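Local coordinates for outer membrane porin protein 32 (Delftia acidovorans, PDB 2FGQ) that forms anion-selective channels across the bacterial outer membrane as a homotrimeric porin that lets anions pass and has malate bound in its pore, at residues A[286-291]-A[326-331]. Numbering follows the deposited sequence.
Sequences TALYGN and VGIRHA. With SO4 (sulfate ion), chain F.
A287 and R329 exchange two backbone hydrogen bonds, and Y289 and G327 exchange two more. These hydrogen-bonded antiparallel pairs join strands 286-297 and 320-331, neighbours in the closed 16-stranded porin barrel. The shortest is R329 N to A287 O, 2.8 Å and nearly straight at 171°. Y289 N reaches G327 O at 3.0 Å. CA-H...O contacts fill in between, such as I328 CA to A287 O at 3.3 Å.

The main aromatic contact is a CH-pi interaction. The Y289 ring lies over G327, whose CA is 4.0 Å from the ring centroid, over the face of the ring and offset toward its rim. A chi1 of 67° sets CG between the backbone N and the carbonyl carbon and swings the ring across to the partner strand. G327 has no CB, and one would collide with Y289 OH. That hydroxyl is hydrogen-bonded to D11 and N13 on strand 4-17. With an alanine here, the ring that lies on G327 would be lost, and D11 and N13 would probably be left without their hydroxyl partner.

The apolar contacts lie on the other side of the sheet. L288 CD1 meets I328 CG1 at 3.9 Å, and I328 CD1 touches T286 CG2 at 4.1 Å. T286 OG1 is hydrogen-bonded to E45 of the second subunit, and I328 and H330 pack on V79 there, so the T286, I328 and H330 end of this face meets the trimer interface.

R329 shares the Y289 side. Bends at chi2 and chi3 bring its guanidinium edge-on to a sulfate, probably from the crystallisation liquor. R329 NH2 bonds sulfate O4 at 2.9 Å, and R329 NH1 reaches sulfate O1 at 3.3 Å. R329 NH2 also bonds S35, and the sulfate also bonds K256. This pairing of basic groups around an anion is consistent with an anion-selective channel.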
loop_
_atom_site.group_PDB
_atom_site.type_symbol
_atom_site.label_atom_id
_atom_site.label_comp_id
_atom_site.label_asym_id
_atom_site.label_seq_id
_atom_site.Cartn_x
_atom_site.Cartn_y
_atom_site.Cartn_z
ATOM N N THR A 286 6.439 13.293 21.728
ATOM C CA THR A 286 5.124 12.790 22.142
ATOM C C THR A 286 4.316 13.886 22.869
ATOM O O THR A 286 4.805 14.479 23.827
ATOM C CB THR A 286 5.295 11.625 23.104
ATOM O OG1 THR A 286 5.991 10.568 22.416
ATOM C CG2 THR A 286 3.961 11.065 23.484
ATOM N N ALA A 287 3.100 14.140 22.409
ATOM C CA ALA A 287 2.223 15.137 23.025
ATOM C C ALA A 287 0.825 14.601 23.179
ATOM O O ALA A 287 0.363 13.782 22.391
ATOM C CB ALA A 287 2.175 16.391 22.161
ATOM N N LEU A 288 0.158 15.056 24.233
ATOM C CA LEU A 288 -1.281 14.924 24.376
ATOM C C LEU A 288 -1.910 16.236 23.918
ATOM O O LEU A 288 -1.325 17.306 24.073
ATOM C CB LEU A 288 -1.614 14.634 25.835
ATOM C CG LEU A 288 -1.647 13.239 26.422
ATOM C CD1 LEU A 288 -1.120 12.126 25.620
ATOM C CD2 LEU A 288 -1.371 13.217 27.985
ATOM N N TYR A 289 -3.116 16.176 23.388
ATOM C CA TYR A 289 -3.752 17.387 22.917
ATOM C C TYR A 289 -5.246 17.326 23.008
ATOM O O TYR A 289 -5.844 16.266 23.101
ATOM C CB TYR A 289 -3.338 17.698 21.462
ATOM C CG TYR A 289 -3.868 16.686 20.456
ATOM C CD1 TYR A 289 -3.120 15.589 20.066
ATOM C CD2 TYR A 289 -5.130 16.825 19.916
ATOM C CE1 TYR A 289 -3.628 14.647 19.168
ATOM C CE2 TYR A 289 -5.650 15.887 19.032
ATOM C CZ TYR A 289 -4.881 14.822 18.615
ATOM O OH TYR A 289 -5.398 13.938 17.699
ATOM N N GLY A 290 -5.852 18.509 23.001
ATOM C CA GLY A 290 -7.286 18.660 22.908
ATOM C C GLY A 290 -7.667 19.839 22.056
ATOM O O GLY A 290 -7.009 20.879 22.117
ATOM N N ASN A 291 -8.696 19.645 21.247
ATOM C CA ASN A 291 -9.283 20.675 20.409
ATOM C C ASN A 291 -10.770 20.772 20.715
ATOM O O ASN A 291 -11.433 19.734 20.858
ATOM C CB ASN A 291 -9.152 20.291 18.936
ATOM C CG ASN A 291 -7.745 20.154 18.474
ATOM O OD1 ASN A 291 -7.451 19.274 17.620
ATOM N ND2 ASN A 291 -6.893 21.034 18.905
ATOM N N VAL A 326 -9.672 14.707 21.497
ATOM C CA VAL A 326 -8.634 14.562 22.508
ATOM C C VAL A 326 -7.795 13.356 22.082
ATOM O O VAL A 326 -8.337 12.303 21.836
ATOM C CB VAL A 326 -9.247 14.311 23.896
ATOM C CG1 VAL A 326 -8.191 13.980 24.927
ATOM C CG2 VAL A 326 -10.046 15.546 24.368
ATOM N N GLY A 327 -6.491 13.521 22.060
ATOM C CA GLY A 327 -5.635 12.510 21.457
ATOM C C GLY A 327 -4.182 12.582 21.863
ATOM O O GLY A 327 -3.777 13.342 22.738
ATOM N N ILE A 328 -3.403 11.724 21.213
ATOM C CA ILE A 328 -1.975 11.624 21.411
ATOM C C ILE A 328 -1.343 11.701 20.036
ATOM O O ILE A 328 -1.837 11.110 19.062
ATOM C CB ILE A 328 -1.597 10.302 22.151
ATOM C CG1 ILE A 328 -0.075 10.180 22.348
ATOM C CG2 ILE A 328 -2.100 9.059 21.466
ATOM C CD1 ILE A 328 0.348 9.110 23.337
ATOM N N ARG A 329 -0.230 12.419 19.978
ATOM C CA ARG A 329 0.575 12.470 18.767
ATOM C C ARG A 329 1.963 11.955 19.116
ATOM O O ARG A 329 2.613 12.468 20.026
ATOM C CB ARG A 329 0.642 13.924 18.306
ATOM C CG ARG A 329 1.652 14.162 17.229
ATOM C CD ARG A 329 2.670 15.175 17.774
ATOM N NE ARG A 329 2.089 16.310 17.281
ATOM C CZ ARG A 329 2.129 17.619 17.641
ATOM N NH1 ARG A 329 2.772 18.210 18.683
ATOM N NH2 ARG A 329 1.450 18.398 16.830
ATOM N N HIS A 330 2.435 10.961 18.379
ATOM C CA HIS A 330 3.742 10.376 18.609
ATOM C C HIS A 330 4.520 10.405 17.294
ATOM O O HIS A 330 4.154 9.729 16.322
ATOM C CB HIS A 330 3.664 8.956 19.112
ATOM C CG HIS A 330 5.001 8.392 19.404
ATOM N ND1 HIS A 330 5.586 7.377 18.671
ATOM C CD2 HIS A 330 5.911 8.760 20.328
ATOM C CE1 HIS A 330 6.799 7.143 19.165
ATOM N NE2 HIS A 330 7.004 7.946 20.185
ATOM N N ALA A 331 5.600 11.157 17.301
ATOM C CA ALA A 331 6.501 11.264 16.141
ATOM C C ALA A 331 7.657 10.307 16.312
ATOM O O ALA A 331 8.091 10.045 17.433
ATOM C CB ALA A 331 7.038 12.683 16.016
HETATM S S SO4 F . 1.965 22.124 17.562
HETATM O O1 SO4 F . 2.592 21.476 18.722
HETATM O O2 SO4 F . 1.279 23.354 17.988
HETATM O O3 SO4 F . 3.018 22.498 16.609
HETATM O O4 SO4 F . 1.014 21.214 16.913
#